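PDB 4MK3: glutathione S-transferase from Cupriavidus metallidurans, which probably acts as a glutathione transferase, joining glutathione to electrophilic substrates, and holds glutathione sulfinic acid in its binding site. Local coordinates for residues R113-L118 and W169-H174; A187-R192 and I196-R201; V71-M76 and A81-R86. All blocks are in the same frame, centred on the assembly; numbering follows the deposited sequence.

Contact 1: residues R113-L118 and W169-H174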
loop_
_atom_site.group_PDB
_atom_site.type_symbol
_atom_site.label_atom_id
_atom_site.label_comp_id
_atom_site.label_asym_id
_atom_site.label_seq_id
_atom_site.Cartn_x
_atom_site.Cartn_y
_atom_site.Cartn_z
ATOM N N ARG A 113 -0.431 -10.281 6.635
ATOM C CA ARG A 113 -0.590 -9.024 5.929
ATOM C C ARG A 113 0.370 -7.945 6.447
ATOM O O ARG A 113 0.801 -7.085 5.671
ATOM C CB ARG A 113 -2.036 -8.542 6.019
ATOM C CG ARG A 113 -3.101 -9.438 5.383
ATOM C CD ARG A 113 -2.688 -10.218 4.157
ATOM N NE ARG A 113 -2.479 -9.446 2.933
ATOM C CZ ARG A 113 -3.428 -9.090 2.070
ATOM N NH1 ARG A 113 -4.699 -9.355 2.323
ATOM N NH2 ARG A 113 -3.089 -8.451 0.956
ATOM N N CYS A 114 0.733 -7.993 7.717
ATOM C CA CYS A 114 1.714 -7.047 8.221
ATOM C C CYS A 114 3.107 -7.349 7.653
ATOM O O CYS A 114 3.833 -6.440 7.259
ATOM C CB CYS A 114 1.690 -7.039 9.742
ATOM S SG CYS A 114 2.822 -5.838 10.452
ATOM N N TRP A 115 3.467 -8.622 7.552
ATOM C CA TRP A 115 4.681 -9.003 6.858
ATOM C C TRP A 115 4.685 -8.469 5.435
ATOM O O TRP A 115 5.701 -7.962 4.952
ATOM C CB TRP A 115 4.840 -10.519 6.814
ATOM C CG TRP A 115 5.536 -11.128 7.989
ATOM C CD1 TRP A 115 4.977 -11.851 9.011
ATOM C CD2 TRP A 115 6.936 -11.091 8.234
ATOM N NE1 TRP A 115 5.963 -12.246 9.897
ATOM C CE2 TRP A 115 7.172 -11.803 9.425
ATOM C CE3 TRP A 115 8.025 -10.528 7.558
ATOM C CZ2 TRP A 115 8.450 -11.968 9.961
ATOM C CZ3 TRP A 115 9.304 -10.716 8.088
ATOM C CH2 TRP A 115 9.499 -11.417 9.279
ATOM N N GLU A 116 3.570 -8.601 4.728
ATOM C CA GLU A 116 3.491 -8.101 3.361
ATOM C C GLU A 116 3.683 -6.586 3.326
ATOM O O GLU A 116 4.383 -6.062 2.470
ATOM C CB GLU A 116 2.171 -8.491 2.714
ATOM C CG GLU A 116 2.029 -7.955 1.278
ATOM C CD GLU A 116 0.656 -8.192 0.666
ATOM O OE1 GLU A 116 -0.351 -8.253 1.407
ATOM O OE2 GLU A 116 0.564 -8.350 -0.574
ATOM N N ALA A 117 3.076 -5.886 4.270
ATOM C CA ALA A 117 3.239 -4.428 4.346
ATOM C C ALA A 117 4.687 -4.042 4.627
ATOM O O ALA A 117 5.180 -3.023 4.112
ATOM C CB ALA A 117 2.309 -3.852 5.376
ATOM N N LEU A 118 5.366 -4.808 5.459
ATOM C CA LEU A 118 6.767 -4.550 5.753
ATOM C C LEU A 118 7.610 -4.704 4.496
ATOM O O LEU A 118 8.448 -3.854 4.181
ATOM C CB LEU A 118 7.256 -5.496 6.850
ATOM C CG LEU A 118 8.723 -5.425 7.252
ATOM C CD1 LEU A 118 9.125 -4.014 7.667
ATOM C CD2 LEU A 118 8.991 -6.433 8.354
ATOM N N TRP A 169 9.680 -20.497 8.321
ATOM C CA TRP A 169 9.090 -19.476 7.479
ATOM C C TRP A 169 8.662 -18.302 8.352
ATOM O O TRP A 169 8.678 -18.371 9.571
ATOM C CB TRP A 169 7.880 -20.031 6.714
ATOM C CG TRP A 169 8.179 -21.113 5.708
ATOM C CD1 TRP A 169 7.802 -22.418 5.785
ATOM C CD2 TRP A 169 8.872 -20.968 4.463
ATOM N NE1 TRP A 169 8.211 -23.096 4.671
ATOM C CE2 TRP A 169 8.863 -22.228 3.839
ATOM C CE3 TRP A 169 9.493 -19.896 3.816
ATOM C CZ2 TRP A 169 9.443 -22.446 2.579
ATOM C CZ3 TRP A 169 10.069 -20.109 2.562
ATOM C CH2 TRP A 169 10.043 -21.380 1.968
ATOM N N CYS A 170 8.280 -17.208 7.719
ATOM C CA CYS A 170 7.986 -15.982 8.456
ATOM C C CYS A 170 7.007 -16.167 9.597
ATOM O O CYS A 170 7.196 -15.565 10.664
ATOM C CB CYS A 170 7.460 -14.901 7.522
ATOM S SG CYS A 170 8.721 -14.146 6.473
ATOM N N THR A 171 5.965 -16.965 9.389
ATOM C CA THR A 171 4.962 -17.207 10.416
ATOM C C THR A 171 5.072 -18.571 11.078
ATOM O O THR A 171 4.176 -18.962 11.812
ATOM C CB THR A 171 3.530 -17.014 9.904
ATOM O OG1 THR A 171 3.212 -18.024 8.931
ATOM C CG2 THR A 171 3.392 -15.624 9.290
ATOM N N GLY A 172 6.166 -19.286 10.850
ATOM C CA GLY A 172 6.403 -20.557 11.522
ATOM C C GLY A 172 6.516 -21.745 10.569
ATOM O O GLY A 172 7.438 -21.826 9.775
ATOM N N THR A 173 5.546 -22.652 10.628
ATOM C CA THR A 173 5.620 -23.916 9.902
ATOM C C THR A 173 5.327 -23.798 8.412
ATOM O O THR A 173 5.793 -24.633 7.646
ATOM C CB THR A 173 4.621 -24.957 10.463
ATOM O OG1 THR A 173 3.309 -24.388 10.485
ATOM C CG2 THR A 173 4.981 -25.364 11.886
ATOM N N HIS A 174 4.514 -22.827 7.996
ATOM C CA HIS A 174 4.014 -22.820 6.623
ATOM C C HIS A 174 4.412 -21.622 5.835
ATOM O O HIS A 174 4.467 -20.515 6.336
ATOM C CB HIS A 174 2.493 -22.887 6.614
ATOM C CG HIS A 174 1.972 -24.255 6.888
ATOM N ND1 HIS A 174 1.987 -24.818 8.148
ATOM C CD2 HIS A 174 1.465 -25.202 6.065
ATOM C CE1 HIS A 174 1.493 -26.037 8.090
ATOM N NE2 HIS A 174 1.161 -26.293 6.838
HETATM O O HOH W 1 5.562 -13.447 12.437
#

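Contact 2: residues A187-R192 and I196-R201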
loop_
_atom_site.group_PDB
_atom_site.type_symbol
_atom_site.label_atom_id
_atom_site.label_comp_id
_atom_site.label_asym_id
_atom_site.label_seq_id
_atom_site.Cartn_x
_atom_site.Cartn_y
_atom_site.Cartn_z
ATOM N N ALA A 187 15.250 -10.255 -3.033
ATOM C CA ALA A 187 15.761 -10.456 -4.372
ATOM C C ALA A 187 15.863 -9.139 -5.148
ATOM O O ALA A 187 16.758 -8.962 -5.977
ATOM C CB ALA A 187 14.857 -11.454 -5.138
ATOM N N TYR A 188 14.931 -8.222 -4.887
ATOM C CA TYR A 188 15.001 -6.913 -5.527
ATOM C C TYR A 188 16.239 -6.139 -5.091
ATOM O O TYR A 188 16.903 -5.510 -5.913
ATOM C CB TYR A 188 13.747 -6.086 -5.270
ATOM C CG TYR A 188 13.744 -4.798 -6.042
ATOM C CD1 TYR A 188 13.518 -4.786 -7.409
ATOM C CD2 TYR A 188 13.934 -3.582 -5.409
ATOM C CE1 TYR A 188 13.513 -3.599 -8.126
ATOM C CE2 TYR A 188 13.917 -2.408 -6.111
ATOM C CZ TYR A 188 13.692 -2.420 -7.462
ATOM O OH TYR A 188 13.694 -1.235 -8.192
ATOM N N LEU A 189 16.558 -6.194 -3.795
ATOM C CA LEU A 189 17.787 -5.576 -3.318
ATOM C C LEU A 189 19.010 -6.215 -3.960
ATOM O O LEU A 189 19.914 -5.505 -4.379
ATOM C CB LEU A 189 17.861 -5.663 -1.797
ATOM C CG LEU A 189 16.852 -4.833 -0.991
ATOM C CD1 LEU A 189 17.098 -5.023 0.514
ATOM C CD2 LEU A 189 16.873 -3.349 -1.337
ATOM N N ASP A 190 19.043 -7.548 -4.063
ATOM C CA ASP A 190 20.152 -8.201 -4.797
ATOM C C ASP A 190 20.325 -7.665 -6.235
ATOM O O ASP A 190 21.432 -7.485 -6.733
ATOM C CB ASP A 190 19.938 -9.712 -4.891
ATOM C CG ASP A 190 20.079 -10.446 -3.570
ATOM O OD1 ASP A 190 20.795 -10.001 -2.640
ATOM O OD2 ASP A 190 19.475 -11.536 -3.459
ATOM N N PHE A 191 19.184 -7.444 -6.876
ATOM C CA PHE A 191 19.129 -7.051 -8.273
ATOM C C PHE A 191 19.503 -5.585 -8.470
ATOM O O PHE A 191 20.345 -5.269 -9.293
ATOM C CB PHE A 191 17.696 -7.323 -8.780
ATOM C CG PHE A 191 17.443 -6.923 -10.209
ATOM C CD1 PHE A 191 18.186 -7.455 -11.239
ATOM C CD2 PHE A 191 16.417 -6.043 -10.514
ATOM C CE1 PHE A 191 17.932 -7.086 -12.553
ATOM C CE2 PHE A 191 16.164 -5.678 -11.820
ATOM C CZ PHE A 191 16.928 -6.204 -12.834
ATOM N N ARG A 192 18.861 -4.695 -7.705
ATOM C CA ARG A 192 19.020 -3.249 -7.936
ATOM C C ARG A 192 19.927 -2.507 -6.970
ATOM O O ARG A 192 20.405 -1.416 -7.287
ATOM C CB ARG A 192 17.657 -2.551 -7.899
ATOM C CG ARG A 192 16.762 -2.820 -9.081
ATOM C CD ARG A 192 17.408 -2.426 -10.386
ATOM N NE ARG A 192 16.408 -2.331 -11.441
ATOM C CZ ARG A 192 16.673 -2.436 -12.734
ATOM N NH1 ARG A 192 17.915 -2.638 -13.155
ATOM N NH2 ARG A 192 15.684 -2.340 -13.607
ATOM N N ILE A 196 23.698 -2.600 -0.826
ATOM C CA ILE A 196 23.079 -2.755 0.478
ATOM C C ILE A 196 23.337 -4.183 0.941
ATOM O O ILE A 196 22.678 -5.123 0.511
ATOM C CB ILE A 196 21.566 -2.424 0.433
ATOM C CG1 ILE A 196 21.380 -0.957 0.025
ATOM C CG2 ILE A 196 20.905 -2.707 1.782
ATOM C CD1 ILE A 196 19.928 -0.502 -0.141
ATOM N N ALA A 197 24.314 -4.336 1.839
ATOM C CA ALA A 197 24.881 -5.644 2.125
ATOM C C ALA A 197 24.097 -6.440 3.167
ATOM O O ALA A 197 24.659 -6.897 4.171
ATOM C CB ALA A 197 26.327 -5.480 2.564
ATOM N N TRP A 198 22.807 -6.646 2.919
ATOM C CA TRP A 198 21.967 -7.334 3.882
ATOM C C TRP A 198 22.429 -8.759 4.158
ATOM O O TRP A 198 22.204 -9.279 5.237
ATOM C CB TRP A 198 20.506 -7.313 3.442
ATOM C CG TRP A 198 20.188 -8.073 2.179
ATOM C CD1 TRP A 198 20.138 -7.569 0.909
ATOM C CD2 TRP A 198 19.852 -9.455 2.069
ATOM N NE1 TRP A 198 19.799 -8.553 0.023
ATOM C CE2 TRP A 198 19.602 -9.721 0.707
ATOM C CE3 TRP A 198 19.736 -10.500 2.990
ATOM C CZ2 TRP A 198 19.261 -10.984 0.245
ATOM C CZ3 TRP A 198 19.390 -11.747 2.536
ATOM C CH2 TRP A 198 19.145 -11.985 1.174
ATOM N N ARG A 199 23.062 -9.394 3.183
ATOM C CA ARG A 199 23.485 -10.797 3.316
ATOM C C ARG A 199 24.598 -10.982 4.338
ATOM O O ARG A 199 24.712 -12.031 4.965
ATOM C CB ARG A 199 23.941 -11.325 1.955
ATOM C CG ARG A 199 22.781 -11.495 0.987
ATOM C CD ARG A 199 23.266 -11.852 -0.409
ATOM N NE ARG A 199 22.111 -12.215 -1.208
ATOM C CZ ARG A 199 21.571 -13.431 -1.217
ATOM N NH1 ARG A 199 20.474 -13.682 -1.939
ATOM N NH2 ARG A 199 22.140 -14.409 -0.517
ATOM N N ASP A 200 25.423 -9.969 4.475
ATOM C CA ASP A 200 26.444 -10.000 5.496
ATOM C C ASP A 200 25.811 -9.837 6.881
ATOM O O ASP A 200 26.197 -10.557 7.807
ATOM C CB ASP A 200 27.489 -8.938 5.189
ATOM C CG ASP A 200 28.248 -9.238 3.906
ATOM O OD1 ASP A 200 28.571 -10.423 3.677
ATOM O OD2 ASP A 200 28.512 -8.303 3.129
ATOM N N ARG A 201 24.803 -8.960 6.991
ATOM C CA ARG A 201 24.198 -8.528 8.261
ATOM C C ARG A 201 23.266 -9.541 8.903
ATOM O O ARG A 201 23.160 -9.576 10.125
ATOM C CB ARG A 201 23.335 -7.264 8.067
ATOM C CG ARG A 201 24.030 -6.060 7.470
ATOM C CD ARG A 201 22.984 -4.976 7.188
ATOM N NE ARG A 201 23.494 -3.915 6.324
ATOM C CZ ARG A 201 22.739 -2.942 5.818
ATOM N NH1 ARG A 201 21.443 -2.881 6.102
ATOM N NH2 ARG A 201 23.277 -2.027 5.021
#

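Contact 3: residues V71-M76 and A81-R86. With GSF (L-gamma-glutamyl-3-sulfino-L-alanylglycine), chain E.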
loop_
_atom_site.group_PDB
_atom_site.type_symbol
_atom_site.label_atom_id
_atom_site.label_comp_id
_atom_site.label_asym_id
_atom_site.label_seq_id
_atom_site.Cartn_x
_atom_site.Cartn_y
_atom_site.Cartn_z
ATOM N N VAL A 71 1.982 -0.630 -12.386
ATOM C CA VAL A 71 1.859 -2.076 -12.455
ATOM C C VAL A 71 2.287 -2.665 -11.117
ATOM O O VAL A 71 3.114 -2.070 -10.412
ATOM C CB VAL A 71 2.704 -2.694 -13.590
ATOM C CG1 VAL A 71 2.118 -2.311 -14.930
ATOM C CG2 VAL A 71 4.166 -2.281 -13.498
ATOM N N PRO A 72 1.750 -3.842 -10.765
ATOM C CA PRO A 72 0.846 -4.681 -11.543
ATOM C C PRO A 72 -0.586 -4.202 -11.554
ATOM O O PRO A 72 -1.067 -3.532 -10.639
ATOM C CB PRO A 72 0.919 -6.038 -10.831
ATOM C CG PRO A 72 1.282 -5.684 -9.393
ATOM C CD PRO A 72 2.169 -4.499 -9.504
ATOM N N CYS A 73 -1.272 -4.589 -12.625
ATOM C CA CYS A 73 -2.706 -4.383 -12.734
ATOM C C CYS A 73 -3.272 -5.614 -13.427
ATOM O O CYS A 73 -2.814 -6.012 -14.508
ATOM C CB CYS A 73 -3.018 -3.103 -13.521
ATOM S SG CYS A 73 -4.782 -2.767 -13.659
ATOM N N LEU A 74 -4.251 -6.255 -12.791
ATOM C CA LEU A 74 -4.914 -7.426 -13.349
ATOM C C LEU A 74 -6.224 -7.013 -13.991
ATOM O O LEU A 74 -7.038 -6.333 -13.374
ATOM C CB LEU A 74 -5.191 -8.439 -12.235
ATOM C CG LEU A 74 -5.746 -9.791 -12.661
ATOM C CD1 LEU A 74 -4.663 -10.646 -13.315
ATOM C CD2 LEU A 74 -6.357 -10.507 -11.451
ATOM N N VAL A 75 -6.420 -7.390 -15.245
ATOM C CA VAL A 75 -7.614 -7.031 -15.973
ATOM C C VAL A 75 -8.365 -8.312 -16.228
ATOM O O VAL A 75 -7.844 -9.236 -16.870
ATOM C CB VAL A 75 -7.268 -6.313 -17.283
ATOM C CG1 VAL A 75 -8.520 -6.029 -18.102
ATOM C CG2 VAL A 75 -6.506 -5.019 -16.983
ATOM N N MET A 76 -9.589 -8.362 -15.711
ATOM C CA MET A 76 -10.378 -9.583 -15.688
ATOM C C MET A 76 -11.141 -9.784 -16.986
ATOM O O MET A 76 -11.216 -8.887 -17.848
ATOM C CB MET A 76 -11.326 -9.577 -14.475
ATOM C CG MET A 76 -10.579 -9.368 -13.151
ATOM S SD MET A 76 -11.544 -9.558 -11.624
ATOM C CE MET A 76 -12.584 -8.095 -11.641
ATOM N N ALA A 81 -10.768 -3.983 -13.801
ATOM C CA ALA A 81 -9.351 -3.823 -13.484
ATOM C C ALA A 81 -9.114 -3.886 -11.984
ATOM O O ALA A 81 -9.864 -3.264 -11.231
ATOM C CB ALA A 81 -8.830 -2.498 -14.051
ATOM N N VAL A 82 -8.084 -4.624 -11.584
ATOM C CA VAL A 82 -7.755 -4.854 -10.171
ATOM C C VAL A 82 -6.336 -4.347 -9.899
ATOM O O VAL A 82 -5.381 -4.684 -10.608
ATOM C CB VAL A 82 -7.790 -6.379 -9.819
ATOM C CG1 VAL A 82 -7.397 -6.620 -8.352
ATOM C CG2 VAL A 82 -9.130 -7.000 -10.130
ATOM N N PHE A 83 -6.188 -3.586 -8.814
ATOM C CA PHE A 83 -4.900 -3.094 -8.345
ATOM C C PHE A 83 -5.100 -2.758 -6.864
ATOM O O PHE A 83 -6.249 -2.666 -6.431
ATOM C CB PHE A 83 -4.481 -1.850 -9.176
ATOM C CG PHE A 83 -5.523 -0.776 -9.209
ATOM C CD1 PHE A 83 -5.595 0.201 -8.243
ATOM C CD2 PHE A 83 -6.473 -0.741 -10.229
ATOM C CE1 PHE A 83 -6.582 1.171 -8.247
ATOM C CE2 PHE A 83 -7.440 0.232 -10.259
ATOM C CZ PHE A 83 -7.520 1.193 -9.261
ATOM N N ASP A 84 -4.045 -2.603 -6.055
ATOM C CA ASP A 84 -2.633 -2.800 -6.399
ATOM C C ASP A 84 -2.190 -4.244 -6.137
ATOM O O ASP A 84 -3.021 -5.150 -6.079
ATOM C CB ASP A 84 -1.804 -1.774 -5.600
ATOM C CG ASP A 84 -1.819 -2.025 -4.099
ATOM O OD1 ASP A 84 -2.564 -2.888 -3.625
ATOM O OD2 ASP A 84 -1.062 -1.330 -3.401
ATOM N N SER A 85 -0.880 -4.471 -5.974
ATOM C CA SER A 85 -0.374 -5.836 -5.815
ATOM C C SER A 85 -0.985 -6.572 -4.645
ATOM O O SER A 85 -1.181 -7.768 -4.718
ATOM C CB SER A 85 1.154 -5.855 -5.712
ATOM O OG SER A 85 1.621 -5.325 -4.455
ATOM N N ARG A 86 -1.271 -5.876 -3.559
ATOM C CA ARG A 86 -1.855 -6.545 -2.394
ATOM C C ARG A 86 -3.267 -7.011 -2.664
ATOM O O ARG A 86 -3.675 -8.101 -2.235
ATOM C CB ARG A 86 -1.904 -5.614 -1.203
ATOM C CG ARG A 86 -0.607 -5.106 -0.796
ATOM C CD ARG A 86 -0.775 -4.551 0.612
ATOM N NE ARG A 86 0.289 -3.671 0.934
ATOM C CZ ARG A 86 0.292 -2.897 2.007
ATOM N NH1 ARG A 86 -0.740 -2.927 2.847
ATOM N NH2 ARG A 86 1.347 -2.121 2.242
HETATM C CB1 GSF E . 3.041 -0.096 -6.045
HETATM C CG1 GSF E . 3.366 -0.516 -7.472
HETATM C CD1 GSF E . 4.407 0.374 -8.116
HETATM O OE1 GSF E . 4.805 1.411 -7.624
HETATM C C1 GSF E . 1.633 -2.077 -5.541
HETATM O O11 GSF E . 1.403 -2.744 -6.581
HETATM O O12 GSF E . 1.845 -2.682 -4.456
HETATM N N1 GSF E . 1.326 -0.003 -4.307
HETATM C CA1 GSF E . 1.659 -0.574 -5.610
HETATM N N2 GSF E . 4.924 -0.070 -9.324
HETATM C CA2 GSF E . 5.869 0.717 -10.042
HETATM C CB2 GSF E . 6.678 -0.154 -10.945
HETATM S SG2 GSF E . 7.924 -1.081 -10.122
HETATM O O1S GSF E . 8.934 -1.407 -11.144
HETATM O O2S GSF E . 7.301 -2.297 -9.521
HETATM C C2 GSF E . 5.164 1.633 -11.018
HETATM O O2 GSF E . 4.282 1.201 -11.756
HETATM N N3 GSF E . 5.563 2.964 -11.055
HETATM C CA3 GSF E . 4.964 3.856 -12.006
HETATM C C3 GSF E . 4.619 5.217 -11.390
HETATM O O31 GSF E . 4.295 6.160 -12.173
HETATM O O32 GSF E . 4.653 5.402 -10.156
#

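Contact 1: residues R113-L118 and W169-H174
The indole of W115, standing out from helix 106-134, is covered on one face by C170 of the loop between helices 143-164 and 177-192. C170 lies along the long dimension of the ring rather than touching it at one point: CB rests over the five-membered ring, 3.8 Å from its centroid, while SG sits over the six-membered ring, 3.7 Å from that centroid and only 7° off the normal. The first is a CH-pi contact and the second a sulfur-aromatic contact. The torsion of C170 explains the pairing, since SG is turned anti to the carbonyl carbon (chi1 -74°) and so follows the ring from one half to the other. T171 adds a looser touch, its CG2 coming obliquely to W115 CD1 at 4.1 Å.

The polar edge is served through water. W115 NE1 stands 3.6 Å from C170 O without a direct hydrogen bond; instead a water in the plane of the indole accepts from W115 NE1 at 2.8 Å and donates to C170 O at 3.2 Å. K167 also reaches C170 O. A type I turn from W169 to G172 shapes the loop, and C170 N donates a hydrogen bond to D179 OD1 of helix 177-192. A178 and V182 of that helix, with M160 of helix 143-164, also pack on the indole. The arrangement is a Cys sulfur-aromatic contact with a water bridge, joining a loop to a long helix inside the all-helical C-terminal domain of the glutathione transferase fold.

Contact 2: residues A187-R192 and I196-R201
L189 and I196 bring the two backbones closest, with CA atoms 7.1 Å apart, where the chain leaves helix 177-192, turns, and starts the short helix 198-201 after an inverse gamma turn centred on A197, the N-cap residue. Just beyond the turn, R199 grips D190 side-on with two nitrogens. R199 NE gives a nearly straight bond to D190 OD1 (2.9 Å, 171°), and R199 NH1 gives one to D190 OD2 (2.8 Å). Both oxygens are met on the syn side, within a few degrees of the guanidinium plane but well out of the carboxylate plane, the two groups being turned 31° apart. D190 OD1 has a second, weak donor in W198 NE1 at 3.2 Å.

W198 reaches back to the helix because its CG lies between the backbone N and carbonyl carbon (chi1 65°). Its CD1 meets L189 CD1 at 4.0 Å, and its CH2 lies over the centre of the R199 guanidinium. L189 CD2 touches I196 CD1 more loosely, at 4.3 Å. L157 of helix 143-164 packs on both L189 and W198. This is a tight connection between two successive helices of the C-terminal domain, held by a bidentate Asp-Arg salt bridge beside an apolar patch.

Contact 3: residues V71-M76 and A81-R86
This is an antiparallel beta hairpin, strands 73-75 and 81-82, at one edge of the N-terminal thioredoxin-like sheet, and its open end frames the glutathione site. L74 and V82 form a hydrogen-bonded pair, L74 N to V82 O at 2.9 Å and V82 N to L74 O at 2.7 Å; V75 and A81 form a non-hydrogen-bonded one. M76 leads SD across to V82 CG2 at 3.8 Å (chi1 -55°, chi2 -172°), and the bend at chi3 turns CE back to the same methyl. P72 CG packs on S85 CB at 3.7 Å.

V71, before the cis peptide bond of P72, donates N-H to ligand O2, and V71 O accepts from ligand N2 at 2.9 Å. S85, at the start of helix 85-94, holds the gamma-glutamyl carboxylate with N on O11 (2.9 Å) and OG on O12 (2.7 Å), while D84 OD2 takes the ligand amine N1 at 2.9 Å. D84 OD1 forms a salt bridge with R86 NH1 of the second subunit. The cis-proline recurs across glutathione transferases. The chemistry suits a zwitterion: the carboxylate faces a helix N-terminus, which would favour its negative charge, and the amine, probably an ammonium, faces D84.

In the fold
Contacts 1 and 3, with centres about 22 Å apart, belong to different domains yet touch where helix 106-134 meets the start of helix 85-94: R113 NH2 lies 3.3 Å from R86 O, and E116 OE2 3.5 Å from R86 CG. K36 ties this junction to the ligand, pairing with E116 and with the hydroxyl of S85. Both contacts face the second subunit, which supplies K152 and R148 to the ligand held at contact 3. Contact 2 stands apart, its centre about 27 Å from that of contact 3 and on the opposite side of the chain's centre; its L189 side chain is about 13 Å from a bound ligand. Helix 177-192 links it to contact 1, about 19 Å between centres.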